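Long-range contacts in putative TRAP PERIPLASMIC SOLUTE BINDING PROTEIN (Haemophilus influenzae, PDB 4PBQ), which binds L-gulonate and probably delivers this or related sugar acids in the periplasm to a TRAP transporter for uptake: residues N33-P38 against M210-D214; L155-F161 against F294-M298. All blocks are in the same frame, centred on the assembly; numbering follows the deposited sequence.

Contact 1: N33-P38 against M210-D214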
loop_
_atom_site.group_PDB
_atom_site.type_symbol
_atom_site.label_atom_id
_atom_site.label_comp_id
_atom_site.label_asym_id
_atom_site.label_seq_id
_atom_site.Cartn_x
_atom_site.Cartn_y
_atom_site.Cartn_z
ATOM N N ASN A 33 -2.250 1.140 -9.285
ATOM C CA ASN A 33 -1.768 2.498 -9.471
ATOM C C ASN A 33 -1.759 2.964 -10.944
ATOM O O ASN A 33 -1.916 2.162 -11.865
ATOM C CB ASN A 33 -0.393 2.663 -8.792
ATOM C CG ASN A 33 -0.516 2.967 -7.290
ATOM O OD1 ASN A 33 -1.270 3.846 -6.889
ATOM N ND2 ASN A 33 0.229 2.260 -6.487
ATOM N N SER A 34 -1.624 4.281 -11.135
ATOM C CA SER A 34 -1.531 4.907 -12.440
ATOM C C SER A 34 -0.245 4.531 -13.165
ATOM O O SER A 34 0.740 4.160 -12.543
ATOM C CB SER A 34 -1.555 6.428 -12.239
ATOM O OG SER A 34 -1.096 7.117 -13.347
ATOM N N ASP A 35 -0.253 4.665 -14.486
ATOM C CA ASP A 35 0.979 4.451 -15.242
ATOM C C ASP A 35 2.045 5.510 -15.035
ATOM O O ASP A 35 3.168 5.359 -15.533
ATOM C CB ASP A 35 0.685 4.223 -16.713
ATOM C CG ASP A 35 0.134 5.450 -17.437
ATOM O OD1 ASP A 35 -0.021 6.536 -16.866
ATOM O OD2 ASP A 35 -0.131 5.313 -18.639
ATOM N N ILE A 36 1.730 6.576 -14.298
ATOM C CA ILE A 36 2.762 7.537 -13.938
ATOM C C ILE A 36 3.094 7.503 -12.449
ATOM O O ILE A 36 3.867 8.325 -11.953
ATOM C CB ILE A 36 2.460 8.973 -14.420
ATOM C CG1 ILE A 36 1.080 9.445 -13.981
ATOM C CG2 ILE A 36 2.575 9.041 -15.936
ATOM C CD1 ILE A 36 0.962 9.658 -12.505
ATOM N N HIS A 37 2.530 6.533 -11.737
ATOM C CA HIS A 37 2.969 6.301 -10.362
ATOM C C HIS A 37 4.444 5.838 -10.370
ATOM O O HIS A 37 4.876 5.098 -11.274
ATOM C CB HIS A 37 2.055 5.253 -9.689
ATOM C CG HIS A 37 2.240 5.159 -8.215
ATOM N ND1 HIS A 37 3.097 4.253 -7.634
ATOM C CD2 HIS A 37 1.672 5.852 -7.197
ATOM C CE1 HIS A 37 3.049 4.390 -6.322
ATOM N NE2 HIS A 37 2.208 5.362 -6.036
ATOM N N PRO A 38 5.218 6.217 -9.347
ATOM C CA PRO A 38 6.619 5.734 -9.323
ATOM C C PRO A 38 6.826 4.219 -9.423
ATOM O O PRO A 38 7.811 3.767 -10.006
ATOM C CB PRO A 38 7.135 6.266 -7.979
ATOM C CG PRO A 38 6.384 7.575 -7.820
ATOM C CD PRO A 38 4.978 7.230 -8.311
HETATM N N MSE A 210 0.190 10.448 -3.328
HETATM C CA MSE A 210 0.346 10.224 -4.757
HETATM C C MSE A 210 -0.892 9.611 -5.366
HETATM O O MSE A 210 -1.291 10.016 -6.459
HETATM C CB MSE A 210 1.587 9.395 -5.101
HETATM C CG MSE A 210 2.870 10.097 -4.706
HETATM SE SE MSE A 210 4.466 9.171 -5.327
HETATM C CE MSE A 210 4.488 7.722 -4.051
ATOM N N LEU A 211 -1.540 8.682 -4.664
ATOM C CA LEU A 211 -2.805 8.151 -5.143
ATOM C C LEU A 211 -3.877 9.247 -5.287
ATOM O O LEU A 211 -4.606 9.307 -6.278
ATOM C CB LEU A 211 -3.279 7.033 -4.199
ATOM C CG LEU A 211 -4.520 6.200 -4.521
ATOM C CD1 LEU A 211 -5.853 6.949 -4.398
ATOM C CD2 LEU A 211 -4.375 5.583 -5.860
ATOM N N ILE A 212 -3.988 10.115 -4.288
ATOM C CA ILE A 212 -4.952 11.202 -4.325
ATOM C C ILE A 212 -4.768 12.096 -5.555
ATOM O O ILE A 212 -5.743 12.515 -6.172
ATOM C CB ILE A 212 -4.885 11.987 -3.010
ATOM C CG1 ILE A 212 -5.419 11.088 -1.904
ATOM C CG2 ILE A 212 -5.698 13.279 -3.089
ATOM C CD1 ILE A 212 -5.221 11.651 -0.499
ATOM N N LYS A 213 -3.523 12.339 -5.966
ATOM C CA LYS A 213 -3.307 13.123 -7.176
ATOM C C LYS A 213 -3.578 12.274 -8.415
ATOM O O LYS A 213 -4.301 12.704 -9.319
ATOM C CB LYS A 213 -1.883 13.658 -7.272
ATOM C CG LYS A 213 -1.704 14.599 -8.472
ATOM C CD LYS A 213 -0.261 14.914 -8.796
ATOM C CE LYS A 213 -0.207 15.651 -10.115
ATOM N NZ LYS A 213 1.184 15.956 -10.606
ATOM N N ASP A 214 -2.926 11.106 -8.474
ATOM C CA ASP A 214 -2.880 10.306 -9.711
ATOM C C ASP A 214 -4.302 9.913 -10.105
ATOM O O ASP A 214 -4.627 9.824 -11.284
ATOM C CB ASP A 214 -2.114 9.009 -9.482
ATOM C CG ASP A 214 -0.593 9.192 -9.295
ATOM O OD1 ASP A 214 -0.031 10.288 -9.515
ATOM O OD2 ASP A 214 0.042 8.163 -8.928
HETATM O O HOH W 1 -1.766 5.881 -8.670
HETATM O O HOH W 2 -2.620 9.351 -13.371
#

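Contact 2: L155-F161 against F294-M298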
loop_
_atom_site.group_PDB
_atom_site.type_symbol
_atom_site.label_atom_id
_atom_site.label_comp_id
_atom_site.label_asym_id
_atom_site.label_seq_id
_atom_site.Cartn_x
_atom_site.Cartn_y
_atom_site.Cartn_z
ATOM N N LEU A 155 -11.467 18.887 8.692
ATOM C CA LEU A 155 -11.174 18.154 9.916
ATOM C C LEU A 155 -9.909 18.717 10.561
ATOM O O LEU A 155 -8.824 18.627 9.988
ATOM C CB LEU A 155 -10.980 16.662 9.623
ATOM C CG LEU A 155 -12.043 16.002 8.738
ATOM C CD1 LEU A 155 -11.568 14.617 8.330
ATOM C CD2 LEU A 155 -13.397 15.935 9.469
ATOM N N GLU A 156 -10.028 19.291 11.758
ATOM C CA GLU A 156 -8.852 19.868 12.411
ATOM C C GLU A 156 -8.781 19.552 13.899
ATOM O O GLU A 156 -7.866 19.997 14.588
ATOM C CB GLU A 156 -8.782 21.386 12.169
ATOM C CG GLU A 156 -9.983 22.155 12.650
ATOM C CD GLU A 156 -10.129 23.531 11.976
ATOM O OE1 GLU A 156 -11.241 24.094 12.030
ATOM O OE2 GLU A 156 -9.147 24.048 11.402
ATOM N N LYS A 157 -9.735 18.762 14.380
ATOM C CA LYS A 157 -9.702 18.285 15.752
ATOM C C LYS A 157 -10.485 16.982 15.823
ATOM O O LYS A 157 -11.288 16.677 14.944
ATOM C CB LYS A 157 -10.292 19.330 16.712
ATOM C CG LYS A 157 -11.762 19.608 16.483
ATOM C CD LYS A 157 -12.294 20.707 17.396
ATOM C CE LYS A 157 -13.746 21.045 17.064
ATOM N NZ LYS A 157 -13.921 21.675 15.701
ATOM N N PHE A 158 -10.249 16.213 16.869
ATOM C CA PHE A 158 -10.753 14.854 16.931
ATOM C C PHE A 158 -12.274 14.832 16.877
ATOM O O PHE A 158 -12.859 13.945 16.253
ATOM C CB PHE A 158 -10.214 14.177 18.181
ATOM C CG PHE A 158 -10.455 12.703 18.233
ATOM C CD1 PHE A 158 -9.636 11.824 17.522
ATOM C CD2 PHE A 158 -11.485 12.188 18.982
ATOM C CE1 PHE A 158 -9.846 10.461 17.594
ATOM C CE2 PHE A 158 -11.699 10.824 19.059
ATOM C CZ PHE A 158 -10.893 9.966 18.368
ATOM N N ASP A 159 -12.921 15.809 17.505
ATOM C CA ASP A 159 -14.379 15.859 17.499
ATOM C C ASP A 159 -14.965 16.016 16.087
ATOM O O ASP A 159 -16.136 15.705 15.872
ATOM C CB ASP A 159 -14.911 16.953 18.436
ATOM C CG ASP A 159 -14.736 16.598 19.904
ATOM O OD1 ASP A 159 -14.677 15.394 20.225
ATOM O OD2 ASP A 159 -14.652 17.518 20.737
ATOM N N ASP A 160 -14.159 16.462 15.126
ATOM C CA ASP A 160 -14.674 16.678 13.781
ATOM C C ASP A 160 -14.951 15.354 13.065
ATOM O O ASP A 160 -15.693 15.325 12.102
ATOM C CB ASP A 160 -13.703 17.520 12.942
ATOM C CG ASP A 160 -13.588 18.965 13.426
ATOM O OD1 ASP A 160 -14.475 19.438 14.161
ATOM O OD2 ASP A 160 -12.600 19.636 13.039
ATOM N N PHE A 161 -14.361 14.260 13.536
ATOM C CA PHE A 161 -14.631 12.940 12.959
ATOM C C PHE A 161 -16.079 12.474 13.152
ATOM O O PHE A 161 -16.571 11.636 12.367
ATOM C CB PHE A 161 -13.722 11.906 13.606
ATOM C CG PHE A 161 -12.288 11.986 13.173
ATOM C CD1 PHE A 161 -11.941 12.347 11.876
ATOM C CD2 PHE A 161 -11.277 11.692 14.069
ATOM C CE1 PHE A 161 -10.614 12.402 11.497
ATOM C CE2 PHE A 161 -9.944 11.734 13.670
ATOM C CZ PHE A 161 -9.623 12.083 12.408
ATOM N N PHE A 294 -4.454 17.301 18.075
ATOM C CA PHE A 294 -5.224 16.459 17.155
ATOM C C PHE A 294 -4.435 15.172 16.891
ATOM O O PHE A 294 -4.973 14.055 16.925
ATOM C CB PHE A 294 -5.474 17.246 15.865
ATOM C CG PHE A 294 -6.425 16.580 14.884
ATOM C CD1 PHE A 294 -7.150 15.451 15.219
ATOM C CD2 PHE A 294 -6.569 17.105 13.604
ATOM C CE1 PHE A 294 -8.001 14.865 14.286
ATOM C CE2 PHE A 294 -7.411 16.523 12.668
ATOM C CZ PHE A 294 -8.137 15.418 13.010
ATOM N N LYS A 295 -3.147 15.347 16.623
ATOM C CA LYS A 295 -2.208 14.244 16.481
ATOM C C LYS A 295 -2.226 13.283 17.670
ATOM O O LYS A 295 -2.337 12.074 17.522
ATOM C CB LYS A 295 -0.804 14.814 16.387
ATOM C CG LYS A 295 0.094 14.152 15.415
ATOM C CD LYS A 295 0.487 15.139 14.314
ATOM C CE LYS A 295 1.993 15.295 14.187
ATOM N NZ LYS A 295 2.525 16.477 14.909
ATOM N N ASN A 296 -2.059 13.825 18.866
ATOM C CA ASN A 296 -2.015 12.995 20.038
ATOM C C ASN A 296 -3.336 12.284 20.273
ATOM O O ASN A 296 -3.356 11.137 20.684
ATOM C CB ASN A 296 -1.671 13.840 21.254
ATOM C CG ASN A 296 -0.245 14.324 21.235
ATOM O OD1 ASN A 296 0.611 13.741 20.572
ATOM N ND2 ASN A 296 0.028 15.391 21.981
ATOM N N ASP A 297 -4.445 12.969 20.024
ATOM C CA ASP A 297 -5.741 12.339 20.188
ATOM C C ASP A 297 -5.895 11.153 19.230
ATOM O O ASP A 297 -6.462 10.135 19.611
ATOM C CB ASP A 297 -6.864 13.334 19.940
ATOM C CG ASP A 297 -7.100 14.273 21.104
ATOM O OD1 ASP A 297 -6.577 14.039 22.218
ATOM O OD2 ASP A 297 -7.834 15.251 20.890
HETATM N N MSE A 298 -5.417 11.288 17.995
HETATM C CA MSE A 298 -5.513 10.187 17.024
HETATM C C MSE A 298 -4.628 9.005 17.456
HETATM O O MSE A 298 -5.034 7.823 17.372
HETATM C CB MSE A 298 -5.122 10.672 15.627
HETATM C CG MSE A 298 -6.169 11.554 14.968
HETATM SE SE MSE A 298 -5.778 11.841 13.075
HETATM C CE MSE A 298 -4.590 13.350 13.222
HETATM O O HOH W 3 -8.195 16.985 18.720
#

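Contact 1: N33-P38 against M210-D214
Asp214, in the last turn of helix 209-214, faces Asn33-Pro38, the loop that carries the chain from strand 25-30 into helix 38-54. In this solute-binding fold the two segments approach each other beside the L-gulonate pocket, which Tyr32 and Asn207 help to line. The loop holds a type I turn from Ser34 to His37 and an ST turn, in which Ile36 N donates to Ser34 OG in an almost straight bond (3.0 Å, 176°). Following Asp214 outward, CB packs on Ser34 CB at 3.8 Å. CG lies beside the end of Ile36, whose CD1 is 3.2 Å from Asp214 OD1 as the two side chains run past each other in opposite directions. OD2 points at the edge of the His37 ring, 3.3 Å from His37 CD2 and close to the ring plane, with carboxylate and imidazole planes nearly perpendicular (89°). With CG anti to its N (chi1 -168°), the His37 side chain caps the start of helix 38-54 from the N-cap position; ND1 is hydrogen-bonded to Ser39 OG, while the CD2 edge is left for Asp214. Asn33 ND2 lies over the centre of one imidazole face and Pro38 CD over the other, offset toward the rim, so the ring is sandwiched within its own segment. Beyond it, Met210, modelled as selenomethionine, places SE 3.5 Å from Pro38 CG, and its bend at chi3 turns CE toward His37 NE2, oblique to the ring. The polar link between the segments runs through water: one molecule joins Ser34 OG to Asp214 O. The other accepts from Ser34 N and donates to both Asn33 OD1 (2.7 Å) and Asp214 OD2 (2.9 Å).

Contact 2: L155-F161 against F294-M298
The 155-161 backbone comes nearest to helix 292-312 where Lys157 CA lies 5.0 Å from Phe294 CA, just before residues 158-161 take helical backbone angles. There the Phe294 side chain lies directly against the peptide backbone of Glu156-Phe158. With CG anti to the backbone N (chi1 -172°), its ring is directed at the loop, and Lys157 C sits over one face, 3.6 Å from CE1 of Phe294. Met298, a selenomethionine one helical turn on, bends at chi3 and lays CE over the centre of the opposite face, 3.8 Å above the plane. At the Phe294 edge, CZ meets Phe161 CZ at 3.7 Å; the two rings are oblique, their planes at 52°. Phe161 also receives Met298 SE at its own edge, 3.9 Å from Phe161 CZ, a Met-aromatic contact. This small aromatic cluster fastens helix 292-312 to the connection between strands 136-151 and 165-168, and the sheet continues it: Phe161 and Leu155 rest on Ile149, while Phe294 touches Ile225 of strand 223-225. Nearer the surface the contact becomes mixed. Phe158 CB and its ring atoms CG and CD1 pack on Asp297 CB, the two side chains crossing obliquely, and a water accepts from Phe158 N and donates to Asp297 OD2, 2.8 Å away. The loop's own shape is held by Asp160. Its OD2 takes Glu156 N through the anti lone pair in a nearly straight bond (2.9 Å, 173°) and is also met, weakly, by Lys157 N. The other carboxylate oxygen, OD1, is approached on its syn side by Lys157 NZ in a 2.8 Å salt bridge.

Contact 1 is largely buried and adjoins the ligand pocket, whereas contact 2 is only partly buried and lies farther out, about 24 Å from the chain centre to its own centre against 12 Å. They share no segment and do not touch, their centres being about 28 Å apart, yet both pack on strand 136-151: His37 of contact 1 meets Asn144, and Leu155 and Phe161 of contact 2 meet Ile149. Selenomethionine and rings occur in each. In contact 1 the Asp214 carboxylate lies at its middle with two bridging waters; in contact 2 phenylalanine packing dominates, and the Asp297 carboxylate and its single water lie toward the rim.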